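Side-chain contacts in exported protein (Bacteroides fragilis, PDB 3MSW), which is of unknown function but is probably exported from the cell and folds as a single-layer antiparallel beta-sheet built from beta-hairpin repeats: residues 11-14 with 19-22; 37-42 with 67-72; 86-89 with 94-97. All blocks are in the same frame, centred on the assembly; numbering follows the deposited sequence.

Contact 1: 11-14 with 19-22; sequences NDTM and LVCR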
# COMPACT_ATOMS: atom_id res chain seq x y z
N ASN A 11 3.41 15.62 0.51
CA ASN A 11 4.69 16.10 1.01
C ASN A 11 5.50 14.92 1.51
O ASN A 11 5.10 14.25 2.47
CB ASN A 11 4.50 17.16 2.09
CG ASN A 11 5.81 17.80 2.50
OD1 ASN A 11 6.64 18.12 1.66
ND2 ASN A 11 6.05 17.90 3.80
N ASP A 12 6.65 14.68 0.84
CA ASP A 12 7.59 13.60 1.11
C ASP A 12 8.71 13.97 2.07
O ASP A 12 9.29 15.06 1.96
CB ASP A 12 8.22 13.10 -0.20
CG ASP A 12 7.23 12.34 -1.09
OD1 ASP A 12 6.09 12.14 -0.65
OD2 ASP A 12 7.63 11.91 -2.21
N THR A 13 9.04 13.05 2.97
CA THR A 13 10.21 13.18 3.85
C THR A 13 11.18 12.08 3.43
O THR A 13 10.83 10.90 3.45
CB THR A 13 9.84 13.11 5.33
OG1 THR A 13 8.81 14.07 5.59
CG2 THR A 13 11.04 13.37 6.25
N MSE A 14 12.42 12.47 3.07
CA MSE A 14 13.51 11.58 2.65
C MSE A 14 14.49 11.36 3.80
O MSE A 14 14.73 12.28 4.59
CB MSE A 14 14.30 12.22 1.49
CG MSE A 14 13.42 12.58 0.26
SE MSE A 14 12.45 11.10 -0.51
CE MSE A 14 13.88 10.17 -1.29
N LEU A 19 12.38 7.27 0.67
CA LEU A 19 11.15 7.89 1.14
C LEU A 19 10.73 7.23 2.45
O LEU A 19 10.46 6.03 2.47
CB LEU A 19 10.07 7.72 0.06
CG LEU A 19 8.67 8.18 0.44
CD1 LEU A 19 8.63 9.67 0.62
CD2 LEU A 19 7.64 7.74 -0.62
N VAL A 20 10.69 7.99 3.54
CA VAL A 20 10.29 7.44 4.85
C VAL A 20 8.88 7.87 5.27
O VAL A 20 8.24 7.22 6.09
CB VAL A 20 11.35 7.64 5.97
CG1 VAL A 20 12.65 6.90 5.64
CG2 VAL A 20 11.61 9.13 6.25
N CYS A 21 8.40 8.96 4.71
CA CYS A 21 7.04 9.42 5.04
C CYS A 21 6.45 10.16 3.90
O CYS A 21 7.13 10.96 3.26
CB CYS A 21 7.05 10.28 6.31
SG CYS A 21 5.41 10.87 6.81
N ARG A 22 5.17 9.92 3.62
CA ARG A 22 4.47 10.69 2.61
C ARG A 22 3.16 11.14 3.25
O ARG A 22 2.38 10.29 3.70
CB ARG A 22 4.18 9.89 1.32
CG ARG A 22 3.17 10.66 0.41
CD ARG A 22 3.12 10.05 -0.98
NE ARG A 22 4.43 10.17 -1.60
CZ ARG A 22 4.77 9.63 -2.76
NH1 ARG A 22 3.88 8.92 -3.45
NH2 ARG A 22 6.00 9.77 -3.24
O HOH W 1 6.23 13.79 4.88

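Contact 2: 37-42 with 67-72; sequences PVKMYK and ETESRT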
# COMPACT_ATOMS: atom_id res chain seq x y z
N PRO A 37 -4.68 17.71 6.51
CA PRO A 37 -4.16 16.34 6.39
C PRO A 37 -5.28 15.34 6.17
O PRO A 37 -6.38 15.50 6.69
CB PRO A 37 -3.43 16.09 7.71
CG PRO A 37 -3.94 17.11 8.65
CD PRO A 37 -4.50 18.26 7.87
N VAL A 38 -5.02 14.35 5.32
CA VAL A 38 -6.00 13.33 4.98
C VAL A 38 -5.41 11.95 5.25
O VAL A 38 -6.08 11.08 5.82
CB VAL A 38 -6.45 13.49 3.48
CG1 VAL A 38 -7.27 12.29 3.01
CG2 VAL A 38 -7.27 14.77 3.29
N LYS A 39 -4.16 11.73 4.80
CA LYS A 39 -3.55 10.42 4.88
C LYS A 39 -2.07 10.57 5.12
O LYS A 39 -1.48 11.60 4.76
CB LYS A 39 -3.79 9.68 3.53
CG LYS A 39 -4.19 8.21 3.63
CD LYS A 39 -5.62 8.05 4.17
CE LYS A 39 -6.59 7.46 3.17
NZ LYS A 39 -7.90 7.28 3.81
N MSE A 40 -1.47 9.57 5.76
CA MSE A 40 -0.03 9.53 5.95
C MSE A 40 0.52 8.12 5.79
O MSE A 40 -0.01 7.16 6.37
CB MSE A 40 0.40 10.12 7.28
CG MSE A 40 1.94 10.16 7.42
SE MSE A 40 2.30 11.12 8.94
CE MSE A 40 1.62 9.83 10.29
N TYR A 41 1.60 8.00 5.00
CA TYR A 41 2.27 6.72 4.79
C TYR A 41 3.63 6.79 5.42
O TYR A 41 4.37 7.76 5.20
CB TYR A 41 2.44 6.40 3.30
CG TYR A 41 1.18 6.55 2.47
CD1 TYR A 41 -0.01 5.93 2.84
CD2 TYR A 41 1.21 7.22 1.25
CE1 TYR A 41 -1.15 6.03 2.05
CE2 TYR A 41 0.06 7.33 0.45
CZ TYR A 41 -1.11 6.73 0.86
OH TYR A 41 -2.25 6.84 0.09
N LYS A 42 3.96 5.77 6.20
CA LYS A 42 5.27 5.62 6.85
C LYS A 42 5.94 4.39 6.26
O LYS A 42 5.32 3.33 6.19
CB LYS A 42 5.11 5.46 8.38
CG LYS A 42 4.52 6.69 9.08
CD LYS A 42 5.56 7.79 9.26
CE LYS A 42 5.03 8.95 10.05
NZ LYS A 42 5.79 10.20 9.80
N GLU A 67 -5.03 7.76 12.78
CA GLU A 67 -5.49 6.43 13.16
C GLU A 67 -5.00 5.42 12.15
O GLU A 67 -5.01 5.71 10.95
CB GLU A 67 -7.00 6.36 13.24
CG GLU A 67 -7.47 5.90 14.60
CD GLU A 67 -8.70 6.64 15.07
OE1 GLU A 67 -9.65 6.78 14.27
OE2 GLU A 67 -8.71 7.10 16.24
N THR A 68 -4.57 4.24 12.64
CA THR A 68 -4.06 3.12 11.85
C THR A 68 -5.17 2.67 10.88
O THR A 68 -6.32 2.44 11.30
CB THR A 68 -3.67 1.97 12.81
OG1 THR A 68 -2.84 2.46 13.86
CG2 THR A 68 -2.98 0.86 12.10
N GLU A 69 -4.84 2.61 9.59
CA GLU A 69 -5.80 2.21 8.56
C GLU A 69 -5.41 0.86 7.95
O GLU A 69 -6.24 -0.05 7.87
CB GLU A 69 -5.91 3.31 7.48
CG GLU A 69 -6.74 2.89 6.26
CD GLU A 69 -7.02 3.96 5.23
OE1 GLU A 69 -7.57 5.01 5.60
OE2 GLU A 69 -6.80 3.69 4.03
N SER A 70 -4.14 0.74 7.51
CA SER A 70 -3.70 -0.47 6.85
C SER A 70 -2.19 -0.65 6.88
O SER A 70 -1.47 0.26 7.28
CB SER A 70 -4.18 -0.47 5.40
OG SER A 70 -3.52 0.51 4.62
N ARG A 71 -1.73 -1.83 6.42
CA ARG A 71 -0.31 -2.14 6.34
C ARG A 71 -0.05 -2.95 5.06
O ARG A 71 -0.85 -3.83 4.74
CB ARG A 71 0.08 -2.93 7.59
CG ARG A 71 1.56 -3.32 7.63
CD ARG A 71 2.00 -3.59 9.04
NE ARG A 71 2.28 -2.34 9.73
CZ ARG A 71 2.66 -2.26 11.00
NH1 ARG A 71 2.83 -3.37 11.72
NH2 ARG A 71 2.88 -1.08 11.56
N THR A 72 1.04 -2.61 4.32
CA THR A 72 1.44 -3.32 3.10
C THR A 72 2.87 -3.81 3.31
O THR A 72 3.76 -3.02 3.64
CB THR A 72 1.33 -2.41 1.86
OG1 THR A 72 0.01 -1.90 1.76
CG2 THR A 72 1.68 -3.15 0.56

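Contact 3: 86-89 with 94-97; sequences SVWN and SFDL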
# COMPACT_ATOMS: atom_id res chain seq x y z
N SER A 86 -2.96 -5.68 4.45
CA SER A 86 -3.77 -5.98 5.63
C SER A 86 -4.53 -4.73 6.08
O SER A 86 -4.02 -3.62 5.96
CB SER A 86 -2.89 -6.47 6.78
OG SER A 86 -2.31 -7.73 6.48
N VAL A 87 -5.75 -4.92 6.58
CA VAL A 87 -6.60 -3.82 7.04
C VAL A 87 -6.61 -3.84 8.56
O VAL A 87 -6.76 -4.91 9.16
CB VAL A 87 -8.03 -3.95 6.43
CG1 VAL A 87 -8.95 -2.83 6.92
CG2 VAL A 87 -7.98 -3.94 4.91
N TRP A 88 -6.46 -2.66 9.19
CA TRP A 88 -6.51 -2.56 10.65
C TRP A 88 -7.94 -2.85 11.13
O TRP A 88 -8.90 -2.23 10.63
CB TRP A 88 -6.05 -1.17 11.13
CG TRP A 88 -6.10 -0.99 12.62
CD1 TRP A 88 -7.01 -0.26 13.34
CD2 TRP A 88 -5.22 -1.59 13.59
NE1 TRP A 88 -6.74 -0.36 14.68
CE2 TRP A 88 -5.63 -1.15 14.86
CE3 TRP A 88 -4.10 -2.43 13.49
CZ2 TRP A 88 -4.97 -1.53 16.03
CZ3 TRP A 88 -3.44 -2.80 14.65
CH2 TRP A 88 -3.86 -2.32 15.90
N ASN A 89 -8.07 -3.80 12.07
CA ASN A 89 -9.37 -4.14 12.64
C ASN A 89 -9.45 -3.47 14.05
O ASN A 89 -8.89 -4.00 15.02
CB ASN A 89 -9.58 -5.66 12.68
CG ASN A 89 -10.98 -6.10 13.08
OD1 ASN A 89 -11.65 -5.50 13.94
ND2 ASN A 89 -11.42 -7.22 12.54
N SER A 94 -5.76 -5.60 15.85
CA SER A 94 -4.82 -6.31 14.99
C SER A 94 -5.14 -6.09 13.51
O SER A 94 -6.23 -5.61 13.17
CB SER A 94 -4.81 -7.80 15.32
OG SER A 94 -6.08 -8.39 15.10
N PHE A 95 -4.19 -6.44 12.65
CA PHE A 95 -4.31 -6.33 11.20
C PHE A 95 -4.87 -7.61 10.58
O PHE A 95 -4.26 -8.67 10.73
CB PHE A 95 -2.94 -6.03 10.58
CG PHE A 95 -2.47 -4.61 10.68
CD1 PHE A 95 -3.02 -3.62 9.87
CD2 PHE A 95 -1.44 -4.26 11.54
CE1 PHE A 95 -2.58 -2.29 9.96
CE2 PHE A 95 -1.01 -2.94 11.64
CZ PHE A 95 -1.57 -1.97 10.84
N ASP A 96 -5.97 -7.50 9.82
CA ASP A 96 -6.55 -8.62 9.09
C ASP A 96 -5.96 -8.67 7.66
O ASP A 96 -6.07 -7.69 6.92
CB ASP A 96 -8.08 -8.50 9.00
CG ASP A 96 -8.85 -8.69 10.30
OD1 ASP A 96 -8.26 -9.24 11.26
OD2 ASP A 96 -10.03 -8.32 10.34
N LEU A 97 -5.38 -9.83 7.26
CA LEU A 97 -4.85 -10.05 5.91
C LEU A 97 -6.02 -9.88 4.93
O LEU A 97 -7.08 -10.41 5.20
CB LEU A 97 -4.23 -11.46 5.80
CG LEU A 97 -2.75 -11.61 6.22
CD1 LEU A 97 -2.34 -13.07 6.22
CD2 LEU A 97 -1.82 -10.84 5.29
O HOH W 2 -1.59 -9.38 8.89

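Contact 1: 11-14 with 19-22
Asp12 and Arg22 meet side-on across a beta hairpin, the first of this single-layer sheet, whose two strands run antiparallel with a classic beta bulge at Val20 and Cys21, both opposite Thr13. The tight part of the contact is the salt bridge on the face that also carries Met14 and Leu19. Arg22 offers two neighbouring nitrogens to the two carboxylate oxygens: NE reaches Asp12 OD1 at 2.7 Å and NH2 reaches Asp12 OD2 at 2.9 Å. Both arrive on the syn side, and the two flat groups are nearly coplanar, their planes 4° apart. The pairing suits a non-hydrogen-bonded site, where the two side chains rise together and point the same way; a bend at chi3 (-62°) of the otherwise extended arginine turns its guanidinium edge toward the shorter aspartate. Leu19 adds a methyl to the same patch, CD1 lying 3.5 Å from Asp12 CG, so that the carboxylate has apolar cover close beside it.

The looser end is selenomethionine Met14, exposed, whose SE lies against the Leu19 backbone, 3.8 Å from Leu19 CA, with Leu19 CB at 4.2 Å. On the other face the exposed Thr13 lies against the buried Cys21, its CB no nearer to the opposing strand than 4.0 Å, at Cys21 O. At the bulge, Thr13 O receives a sound bond from Val20 N and a weak one from Cys21 N. A water spans the Thr13 side: it donates to Asn11 O at 2.7 Å and lies equally close to Thr13 OG1.

Contact 2: 37-42 with 67-72
Lys39 NZ meets Glu69 OE1 at 2.9 Å, a salt bridge that joins strands 35-46 and 65-77 over the strand lying between them, 51-60. The lysine nitrogen comes in on the syn side of OE1, the side of the other oxygen; Glu69 OE2 is 3.8 Å from Lys39 NZ, so the grip is essentially one-sided. This is a cross-strand pair between second neighbours in an antiparallel sheet: the nearest CA atoms, those of Lys39 and Glu69, are 9.3 Å apart, and long side chains are needed to span such a gap.

The two side chains differ in shape. Glu69 reaches out nearly straight, CG anti to the backbone N (chi1 172°) and the chain extended beyond it, whereas Lys39 bends at chi2 and chi3, and the two side chains cross at about a right angle. Lys39 CE comes within 3.6 Å of Glu69 OE1. Both residues sit at classic beta bulges: Val38 and Lys39 face Ile24 on one neighbouring strand, and Glu69 and Ser70 face Thr56 on the strand in the middle. Glu69 also packs on Ala58 of that middle strand, a small residue that suits a place against a long side chain.

Lysine and glutamate suit this position because each combines a flexible apolar stem with a charged end. With both residues partly exposed and a single charged hydrogen bond between them, the attraction is probably softened by solvent, and the bridge links the two strands flanking 51-60 through charge rather than through apolar packing.

Contact 3: 86-89 with 94-97
Trp88 and Phe95 make the aromatic part of this beta hairpin, facing each other at a non-hydrogen-bonded pair. The packing is T-shaped: the six-membered ring of Trp88 presents its edge to the face of Phe95, centroids 4.9 Å apart and planes at 72°. Trp88 CE3 stands 3.5 Å above the phenyl plane, over its centre. With CG anti to the backbone N (chi1 179°), the indole runs forward along the strand toward the turn, where one of its faces meets the backbone of Ser94, whose O sits 3.8 Å above the ring plane toward the rim. Large flat side chains suit such a site in a single-layer sheet, as each can cover much of its neighbour where no second layer is packed.

The polar pairing lies on the opposite face. Asn89 ND2 gives Asp96 OD2 a straight bond of 2.8 Å, at 168°; the acceptor is in the amide plane, and the amide and carboxylate are nearly perpendicular. Asn89 is bridged to Ser94 and Asp96 to Val87, so the bond runs diagonally between successive pairs, and Asp96 OD1 has a weak, long ion pair with Lys92 in the turn.

Backbone bonds tie the ladder: Val87 and Asp96 exchange two, and Asn89 N donates to Ser94 O. At the far end, Ser86 OG touches Leu97 CD2 at 3.4 Å, and a water lies 3.0 Å from the same hydroxyl.

Strand 80-89 is hydrogen-bonded on its other side to strand 65-77, and both aromatic rings reach over to it, resting on Thr68, with Phe95 also against Arg71.

In the fold
All three contacts belong to one antiparallel sheet whose strands follow chain order, and all are surface contacts, as befits a single layer; of the residues that touch across the contacts, only Cys21 in contact 1 is buried. Contacts 1 and 3 each close a hairpin of adjacent strands, about 24 Å apart between centres, whereas contact 2 skips a strand and has no backbone pairing of its own. The chemistry follows: contact 1 is led by a bidentate salt bridge beside a bulge, contact 3 by aromatic and amide-carboxylate pairs, contact 2 by one ion pair. Contact 2 adjoins both others, through Arg22 O with Tyr41 N and Glu69 O with Trp88 N, probable hydrogen bonds continuing the sheet.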